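Local coordinates for c-di-GMP synthase (Capnocytophaga granulosa, PDB 6WT9), which makes the second messenger 3',3'-c-di-GMP from two GTP molecules, as the nucleotide synthase of a CBASS antiphage defence system that ends in cell death, at residues R16-K21 / P54-K59; S260-E265 / L333-Q338; N300-V303 / N307-N310. All blocks are in the same frame, centred on the assembly; numbering follows the deposited sequence.

Contact 1. Residues R16-K21 / P54-K59; sequences RSNPEK and PEYTNK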
loop_
_atom_site.group_PDB
_atom_site.type_symbol
_atom_site.label_atom_id
_atom_site.label_comp_id
_atom_site.label_asym_id
_atom_site.label_seq_id
_atom_site.Cartn_x
_atom_site.Cartn_y
_atom_site.Cartn_z
ATOM N N ARG A 16 15.173 0.281 5.556
ATOM C CA ARG A 16 14.009 0.444 4.694
ATOM C C ARG A 16 12.948 1.319 5.353
ATOM O O ARG A 16 12.449 2.268 4.740
ATOM C CB ARG A 16 13.433 -0.927 4.336
ATOM C CG ARG A 16 12.145 -0.883 3.530
ATOM C CD ARG A 16 11.569 -2.283 3.374
ATOM N NE ARG A 16 12.511 -3.173 2.702
ATOM C CZ ARG A 16 12.617 -4.476 2.945
ATOM N NH1 ARG A 16 11.839 -5.051 3.858
ATOM N NH2 ARG A 16 13.509 -5.202 2.283
ATOM N N SER A 17 12.597 1.018 6.605
ATOM C CA SER A 17 11.553 1.769 7.293
ATOM C C SER A 17 12.071 3.041 7.950
ATOM O O SER A 17 11.289 3.975 8.162
ATOM C CB SER A 17 10.874 0.888 8.349
ATOM O OG SER A 17 11.803 0.422 9.313
ATOM N N ASN A 18 13.362 3.103 8.274
ATOM C CA ASN A 18 13.971 4.258 8.931
ATOM C C ASN A 18 15.275 4.588 8.215
ATOM O O ASN A 18 16.367 4.405 8.767
ATOM C CB ASN A 18 14.198 3.967 10.416
ATOM C CG ASN A 18 14.727 5.165 11.183
ATOM O OD1 ASN A 18 14.808 6.274 10.656
ATOM N ND2 ASN A 18 15.089 4.942 12.440
ATOM N N PRO A 19 15.195 5.074 6.971
ATOM C CA PRO A 19 16.428 5.285 6.194
ATOM C C PRO A 19 17.309 6.392 6.742
ATOM O O PRO A 19 18.534 6.329 6.575
ATOM C CB PRO A 19 15.903 5.623 4.792
ATOM C CG PRO A 19 14.561 6.219 5.035
ATOM C CD PRO A 19 13.994 5.473 6.216
ATOM N N GLU A 20 16.732 7.405 7.382
ATOM C CA GLU A 20 17.524 8.474 7.975
ATOM C C GLU A 20 18.111 8.087 9.324
ATOM O O GLU A 20 18.830 8.894 9.922
ATOM C CB GLU A 20 16.676 9.740 8.113
ATOM C CG GLU A 20 16.048 10.186 6.803
ATOM C CD GLU A 20 15.331 11.515 6.914
ATOM O OE1 GLU A 20 15.483 12.190 7.953
ATOM O OE2 GLU A 20 14.614 11.885 5.959
ATOM N N LYS A 21 17.820 6.877 9.809
ATOM C CA LYS A 21 18.406 6.349 11.042
ATOM C C LYS A 21 18.131 7.268 12.230
ATOM O O LYS A 21 19.017 7.552 13.038
ATOM C CB LYS A 21 19.907 6.102 10.876
ATOM C CG LYS A 21 20.240 5.099 9.785
ATOM C CD LYS A 21 21.733 5.052 9.510
ATOM C CE LYS A 21 22.053 4.064 8.399
ATOM N NZ LYS A 21 23.498 4.085 8.037
ATOM N N PRO A 54 5.375 8.142 11.931
ATOM C CA PRO A 54 4.715 9.299 11.305
ATOM C C PRO A 54 5.676 10.410 10.925
ATOM O O PRO A 54 5.304 11.285 10.133
ATOM C CB PRO A 54 3.717 9.761 12.376
ATOM C CG PRO A 54 4.247 9.209 13.661
ATOM C CD PRO A 54 4.902 7.909 13.306
ATOM N N GLU A 55 6.899 10.403 11.463
ATOM C CA GLU A 55 7.916 11.356 11.028
ATOM C C GLU A 55 8.126 11.284 9.521
ATOM O O GLU A 55 8.215 12.316 8.846
ATOM C CB GLU A 55 9.228 11.083 11.765
ATOM C CG GLU A 55 10.349 12.057 11.443
ATOM C CD GLU A 55 10.380 13.246 12.382
ATOM O OE1 GLU A 55 9.390 13.453 13.116
ATOM O OE2 GLU A 55 11.398 13.969 12.391
ATOM N N TYR A 56 8.199 10.068 8.973
ATOM C CA TYR A 56 8.326 9.897 7.530
ATOM C C TYR A 56 6.993 10.094 6.821
ATOM O O TYR A 56 6.940 10.721 5.758
ATOM C CB TYR A 56 8.882 8.512 7.208
ATOM C CG TYR A 56 10.309 8.298 7.648
ATOM C CD1 TYR A 56 11.364 8.808 6.905
ATOM C CD2 TYR A 56 10.603 7.578 8.797
ATOM C CE1 TYR A 56 12.672 8.616 7.299
ATOM C CE2 TYR A 56 11.910 7.378 9.198
ATOM C CZ TYR A 56 12.939 7.901 8.445
ATOM O OH TYR A 56 14.243 7.709 8.835
ATOM N N THR A 57 5.911 9.558 7.392
ATOM C CA THR A 57 4.619 9.596 6.715
ATOM C C THR A 57 4.114 11.025 6.556
ATOM O O THR A 57 3.535 11.374 5.520
ATOM C CB THR A 57 3.603 8.747 7.479
ATOM O OG1 THR A 57 4.127 7.426 7.659
ATOM C CG2 THR A 57 2.288 8.659 6.711
ATOM N N ASN A 58 4.331 11.871 7.567
ATOM C CA ASN A 58 3.865 13.252 7.479
ATOM C C ASN A 58 4.588 14.014 6.376
ATOM O O ASN A 58 3.988 14.868 5.713
ATOM C CB ASN A 58 4.044 13.961 8.821
ATOM C CG ASN A 58 3.146 13.395 9.899
ATOM O OD1 ASN A 58 2.154 12.728 9.607
ATOM N ND2 ASN A 58 3.488 13.660 11.157
ATOM N N LYS A 59 5.874 13.723 6.164
ATOM C CA LYS A 59 6.608 14.396 5.099
ATOM C C LYS A 59 6.185 13.892 3.724
ATOM O O LYS A 59 6.171 14.665 2.759
ATOM C CB LYS A 59 8.112 14.219 5.298
ATOM C CG LYS A 59 8.607 14.712 6.649
ATOM C CD LYS A 59 10.122 14.651 6.759
ATOM C CE LYS A 59 10.789 15.712 5.897
ATOM N NZ LYS A 59 12.260 15.771 6.131
#
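Tyr-56 reaches from helix 54-71 to the turn that follows helix 6-17, and its hydroxyl meets Asn-18 and Glu-20 there. The hydroxyl donates to Asn-18 OD1, which sits at the ring edge, in the ring plane. The modelled distance from Tyr-56 OH to Asn-18 OD1, 2.4 Å, is very short, so its exact value is doubtful. The same oxygen accepts the backbone N-H of Glu-20, with Glu-20 N to Tyr-56 OH at 2.9 Å and an angle of 141° at the hydrogen. As modelled, the phenol oxygen acts both as donor and as acceptor. Asn-18 places CG opposite its backbone N (chi1 -175°), which brings the amide to the phenol, the two planes 68° apart. The other end of this amide is also satisfied, because ND2 donates to the carbonyl of Leu-22. Asn-18 O accepts from Lys-21 N at 3.1 Å and closes a type I beta turn. Pro-19 CD comes to 3.5 Å from Tyr-56 CZ, approaching obliquely. Glu-20 CG lies at the ring edge, 3.8 Å from Tyr-56 CE1. The Glu-20 carboxylate has opposite charges near it but no close pair here: Glu-20 OE2 is 4.5 Å from Lys-59 NZ, and its ion pair with Arg-185 is long and weak. Ser-17 OG bonds back to Leu-13 O within its own helix. Ile-25 of helix 23-32 and Arg-185 of strand 185-194 also touch Tyr-56. A type I beta turn just after helix 6-17 receives the tyrosine hydroxyl and joins the N-terminal helices to a helix of the nucleotidyltransferase fold.

Contact 2. Residues S260-E265 / L333-Q338; sequences SDEKIE and LKMLLQ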
loop_
_atom_site.group_PDB
_atom_site.type_symbol
_atom_site.label_atom_id
_atom_site.label_comp_id
_atom_site.label_asym_id
_atom_site.label_seq_id
_atom_site.Cartn_x
_atom_site.Cartn_y
_atom_site.Cartn_z
ATOM N N SER A 260 12.154 -11.482 -0.179
ATOM C CA SER A 260 12.216 -12.807 -0.775
ATOM C C SER A 260 13.170 -12.818 -1.961
ATOM O O SER A 260 13.172 -11.896 -2.782
ATOM C CB SER A 260 10.824 -13.255 -1.223
ATOM O OG SER A 260 10.874 -14.521 -1.856
ATOM N N ASP A 261 13.987 -13.869 -2.048
ATOM C CA ASP A 261 14.832 -14.046 -3.223
ATOM C C ASP A 261 14.050 -14.531 -4.434
ATOM O O ASP A 261 14.600 -14.550 -5.540
ATOM C CB ASP A 261 15.975 -15.013 -2.917
ATOM C CG ASP A 261 17.172 -14.319 -2.297
ATOM O OD1 ASP A 261 17.417 -13.142 -2.636
ATOM O OD2 ASP A 261 17.866 -14.948 -1.471
ATOM N N GLU A 262 12.795 -14.924 -4.252
ATOM C CA GLU A 262 11.908 -15.243 -5.355
ATOM C C GLU A 262 11.166 -13.988 -5.803
ATOM O O GLU A 262 11.088 -12.991 -5.081
ATOM C CB GLU A 262 10.911 -16.327 -4.948
ATOM C CG GLU A 262 11.557 -17.589 -4.407
ATOM C CD GLU A 262 12.050 -18.514 -5.504
ATOM O OE1 GLU A 262 11.852 -18.190 -6.694
ATOM O OE2 GLU A 262 12.630 -19.570 -5.175
ATOM N N LYS A 263 10.620 -14.045 -7.013
ATOM C CA LYS A 263 9.881 -12.921 -7.585
ATOM C C LYS A 263 8.399 -13.139 -7.294
ATOM O O LYS A 263 7.673 -13.753 -8.075
ATOM C CB LYS A 263 10.162 -12.788 -9.077
ATOM C CG LYS A 263 11.579 -12.326 -9.385
ATOM C CD LYS A 263 11.782 -12.083 -10.871
ATOM C CE LYS A 263 11.607 -13.362 -11.671
ATOM N NZ LYS A 263 11.874 -13.147 -13.120
ATOM N N ILE A 264 7.956 -12.629 -6.147
ATOM C CA ILE A 264 6.557 -12.706 -5.740
ATOM C C ILE A 264 5.849 -11.507 -6.361
ATOM O O ILE A 264 5.871 -10.404 -5.815
ATOM C CB ILE A 264 6.407 -12.726 -4.219
ATOM C CG1 ILE A 264 7.193 -13.894 -3.619
ATOM C CG2 ILE A 264 4.938 -12.808 -3.829
ATOM C CD1 ILE A 264 7.187 -13.919 -2.104
ATOM N N GLU A 265 5.217 -11.725 -7.512
ATOM C CA GLU A 265 4.542 -10.647 -8.234
ATOM C C GLU A 265 3.089 -10.514 -7.773
ATOM O O GLU A 265 2.136 -10.653 -8.537
ATOM C CB GLU A 265 4.637 -10.879 -9.737
ATOM C CG GLU A 265 6.042 -10.705 -10.288
ATOM C CD GLU A 265 6.108 -10.885 -11.789
ATOM O OE1 GLU A 265 5.097 -11.314 -12.384
ATOM O OE2 GLU A 265 7.172 -10.594 -12.376
ATOM N N LEU A 333 1.589 -16.710 -5.145
ATOM C CA LEU A 333 0.959 -17.000 -3.861
ATOM C C LEU A 333 1.631 -18.183 -3.177
ATOM O O LEU A 333 1.798 -18.188 -1.950
ATOM C CB LEU A 333 -0.534 -17.270 -4.057
ATOM C CG LEU A 333 -1.327 -17.694 -2.816
ATOM C CD1 LEU A 333 -1.284 -16.611 -1.751
ATOM C CD2 LEU A 333 -2.762 -18.028 -3.185
ATOM N N LYS A 334 2.025 -19.195 -3.953
ATOM C CA LYS A 334 2.716 -20.345 -3.378
ATOM C C LYS A 334 4.070 -19.947 -2.805
ATOM O O LYS A 334 4.437 -20.392 -1.710
ATOM C CB LYS A 334 2.887 -21.442 -4.430
ATOM C CG LYS A 334 1.590 -22.088 -4.890
ATOM C CD LYS A 334 1.857 -23.122 -5.973
ATOM C CE LYS A 334 0.567 -23.762 -6.462
ATOM N NZ LYS A 334 0.821 -24.779 -7.520
HETATM N N MSE A 335 4.821 -19.112 -3.520
HETATM C CA MSE A 335 6.139 -18.689 -3.056
HETATM C C MSE A 335 6.037 -17.846 -1.791
HETATM O O MSE A 335 6.908 -17.908 -0.923
HETATM C CB MSE A 335 6.880 -17.908 -4.144
HETATM C CG MSE A 335 7.165 -18.706 -5.407
HETATM SE SE MSE A 335 7.669 -20.559 -5.066
HETATM C CE MSE A 335 9.304 -20.285 -4.053
ATOM N N LEU A 336 4.969 -17.051 -1.692
ATOM C CA LEU A 336 4.732 -16.292 -0.468
ATOM C C LEU A 336 4.392 -17.222 0.690
ATOM O O LEU A 336 4.776 -16.964 1.837
ATOM C CB LEU A 336 3.619 -15.269 -0.691
ATOM C CG LEU A 336 3.308 -14.313 0.459
ATOM C CD1 LEU A 336 4.540 -13.501 0.832
ATOM C CD2 LEU A 336 2.153 -13.396 0.086
ATOM N N LEU A 337 3.676 -18.313 0.407
ATOM C CA LEU A 337 3.405 -19.315 1.433
ATOM C C LEU A 337 4.695 -19.955 1.935
ATOM O O LEU A 337 4.819 -20.266 3.127
ATOM C CB LEU A 337 2.456 -20.377 0.882
ATOM C CG LEU A 337 2.129 -21.558 1.796
ATOM C CD1 LEU A 337 1.523 -21.072 3.103
ATOM C CD2 LEU A 337 1.191 -22.521 1.090
ATOM N N GLN A 338 5.666 -20.160 1.040
ATOM C CA GLN A 338 6.964 -20.680 1.462
ATOM C C GLN A 338 7.626 -19.752 2.472
ATOM O O GLN A 338 8.149 -20.205 3.496
ATOM C CB GLN A 338 7.881 -20.872 0.252
ATOM C CG GLN A 338 7.235 -21.545 -0.949
ATOM C CD GLN A 338 7.034 -23.034 -0.762
ATOM O OE1 GLN A 338 7.508 -23.620 0.213
ATOM N NE2 GLN A 338 6.330 -23.657 -1.701
#
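Ile-264 rests on the turn of helix 327-347 that carries Met-335 and Leu-336. The methyl Ile-264 CD1 meets the helix backbone, 3.8 Å from Leu-336 CA, and lies 4.0 Å from Leu-336 CD1. Ile-264 CG1 is 4.1 Å from Met-335 CB. Ile-264 and Leu-336 are buried. Towards solvent the contact is continued by Glu-262 and by Met-335, which is a selenomethionine. The Met-335 chain bends twice beyond CG, at chi2 (-39°) and at chi3 (-62°). This carries Met-335 CE out to 3.5 Å from Glu-262 CG. The glutamate is bent too (chi2 -81°), and Met-335 CE also lies 3.6 Å from Glu-262 OE2, so the methyl touches both the aliphatic and the carboxylate part. This is how the connection between helices 245-259 and 268-276 packs on the long C-terminal helix in the helical part of the CD-NTase fold. No hydrogen bond joins the two segments. An ST turn shapes the start of the loop: Ser-260 OG accepts from Glu-262 N at 3.1 Å. Further out, polar ties to the long helix lie at both ends of 260-265. Ser-260 OG is bonded to Glu-339 OE2, and Glu-265 N donates to Ser-332 OG. Leu-336 also touches Leu-266 and Leu-299, the latter on helix 291-304.

Contact 3. Residues N300-V303 / N307-N310; sequences NELV and NKIN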
loop_
_atom_site.group_PDB
_atom_site.type_symbol
_atom_site.label_atom_id
_atom_site.label_comp_id
_atom_site.label_asym_id
_atom_site.label_seq_id
_atom_site.Cartn_x
_atom_site.Cartn_y
_atom_site.Cartn_z
ATOM N N ASN A 300 -2.166 -21.070 3.269
ATOM C CA ASN A 300 -2.253 -22.497 2.980
ATOM C C ASN A 300 -3.651 -22.874 2.506
ATOM O O ASN A 300 -3.807 -23.694 1.595
ATOM C CB ASN A 300 -1.863 -23.305 4.218
ATOM C CG ASN A 300 -1.570 -24.756 3.899
ATOM O OD1 ASN A 300 -1.311 -25.112 2.749
ATOM N ND2 ASN A 300 -1.604 -25.604 4.917
ATOM N N GLU A 301 -4.682 -22.271 3.104
ATOM C CA GLU A 301 -6.049 -22.575 2.696
ATOM C C GLU A 301 -6.347 -22.061 1.294
ATOM O O GLU A 301 -7.110 -22.692 0.556
ATOM C CB GLU A 301 -7.039 -21.988 3.702
ATOM C CG GLU A 301 -8.480 -22.418 3.476
ATOM C CD GLU A 301 -9.416 -21.911 4.556
ATOM O OE1 GLU A 301 -8.953 -21.176 5.454
ATOM O OE2 GLU A 301 -10.618 -22.253 4.507
ATOM N N LEU A 302 -5.763 -20.923 0.909
ATOM C CA LEU A 302 -5.954 -20.420 -0.449
ATOM C C LEU A 302 -5.304 -21.340 -1.474
ATOM O O LEU A 302 -5.889 -21.618 -2.528
ATOM C CB LEU A 302 -5.394 -19.003 -0.569
ATOM C CG LEU A 302 -6.184 -17.878 0.105
ATOM C CD1 LEU A 302 -5.338 -16.619 0.214
ATOM C CD2 LEU A 302 -7.466 -17.592 -0.664
ATOM N N VAL A 303 -4.092 -21.822 -1.187
ATOM C CA VAL A 303 -3.409 -22.713 -2.118
ATOM C C VAL A 303 -4.090 -24.076 -2.166
ATOM O O VAL A 303 -4.089 -24.742 -3.209
ATOM C CB VAL A 303 -1.921 -22.830 -1.732
ATOM C CG1 VAL A 303 -1.189 -23.782 -2.667
ATOM C CG2 VAL A 303 -1.265 -21.458 -1.747
ATOM N N ASN A 307 -11.879 -23.500 -4.427
ATOM C CA ASN A 307 -12.978 -22.547 -4.331
ATOM C C ASN A 307 -12.660 -21.413 -3.368
ATOM O O ASN A 307 -13.181 -20.303 -3.531
ATOM C CB ASN A 307 -14.261 -23.254 -3.899
ATOM C CG ASN A 307 -15.501 -22.426 -4.172
ATOM O OD1 ASN A 307 -15.911 -22.265 -5.322
ATOM N ND2 ASN A 307 -16.109 -21.901 -3.116
ATOM N N LYS A 308 -11.820 -21.673 -2.364
ATOM C CA LYS A 308 -11.373 -20.609 -1.472
ATOM C C LYS A 308 -10.616 -19.534 -2.246
ATOM O O LYS A 308 -10.870 -18.335 -2.079
ATOM C CB LYS A 308 -10.502 -21.201 -0.361
ATOM C CG LYS A 308 -9.721 -20.185 0.453
ATOM C CD LYS A 308 -10.615 -19.388 1.389
ATOM C CE LYS A 308 -9.785 -18.474 2.282
ATOM N NZ LYS A 308 -10.624 -17.723 3.255
ATOM N N ILE A 309 -9.692 -19.950 -3.113
ATOM C CA ILE A 309 -8.922 -18.996 -3.901
ATOM C C ILE A 309 -9.740 -18.416 -5.050
ATOM O O ILE A 309 -9.436 -17.315 -5.526
ATOM C CB ILE A 309 -7.631 -19.656 -4.417
ATOM C CG1 ILE A 309 -6.639 -18.610 -4.922
ATOM C CG2 ILE A 309 -7.931 -20.662 -5.514
ATOM C CD1 ILE A 309 -5.380 -19.210 -5.500
ATOM N N ASN A 310 -10.782 -19.118 -5.501
ATOM C CA ASN A 310 -11.640 -18.596 -6.557
ATOM C C ASN A 310 -12.620 -17.547 -6.052
ATOM O O ASN A 310 -13.080 -16.717 -6.843
ATOM C CB ASN A 310 -12.415 -19.734 -7.226
ATOM C CG ASN A 310 -11.548 -20.566 -8.149
ATOM O OD1 ASN A 310 -10.526 -20.097 -8.652
ATOM N ND2 ASN A 310 -11.954 -21.809 -8.379
#
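Lys-308 and Glu-301 both hold CG opposite the backbone N, at chi1 167° and -172°, but their chains then differ. Glu-301 runs on extended. Lys-308 turns at chi2 (73°), which lays its aliphatic chain across helix 291-304. Lys-308 CG comes 3.6 Å from Leu-302 CD2 and 3.6 Å from Glu-301 O. Further along, Lys-308 CE is 3.9 Å from Leu-302 CD2. The glutamate and lysine chains cross at about a right angle, with Glu-301 CG 4.0 Å from Lys-308 CG. Their charged ends are near but do not form a salt bridge, Glu-301 OE1 being 4.4 Å from Lys-308 NZ; any attraction is probably modest. The ammonium group is held instead by Asn-277 OD1, with a weak further bond to Gln-298 OE1. Ile-309 meets the helix by its branch point. Ile-309 CB is 3.2 Å from Leu-302 O, a tight approach, and CG1, CG2 and CD1 of Ile-309 also lie close to that oxygen. Leu-302 CD2 lies 4.3 Å from Ile-309 CB. No hydrogen bond crosses between the two segments, so the fit rests on carbon packing against carbonyls and methyls. Near the start of the second helix, Asn-305 OD1 accepts from Asn-307 N. Leu-302 and Ile-309 are buried, and both touch Leu-333 of helix 327-347. Lys-308 and Glu-301 lie at the more accessible side. The whole is a tight helix-to-helix turn: short helix 306-310 turns off from the end of helix 291-304 and packs against it, in the C-terminal helical region of this CD-NTase.

Overall arrangement
Contacts 2 and 3 touch through leucines of helix 327-347; their centres are about 16 Å apart. Leu-333 and Leu-337, on the far side of the long helix from Ile-264, pack on 300-303, and Leu-333 also reaches 307-310. Leu-333 CD2 is 3.7 Å from Ile-309 CD1. In the chain, contact 3 is nested within the loop that contact 2 closes. Contact 1 comes earlier and stands apart, its centre about 26 Å from that of contact 2 and about 36 Å from that of contact 3. Yet Arg-16 pairs with Asp-259, just before 260-265. Contact 1 also borders strand 185-194, which pairs with strand 98-104 in the nucleotidyltransferase sheet.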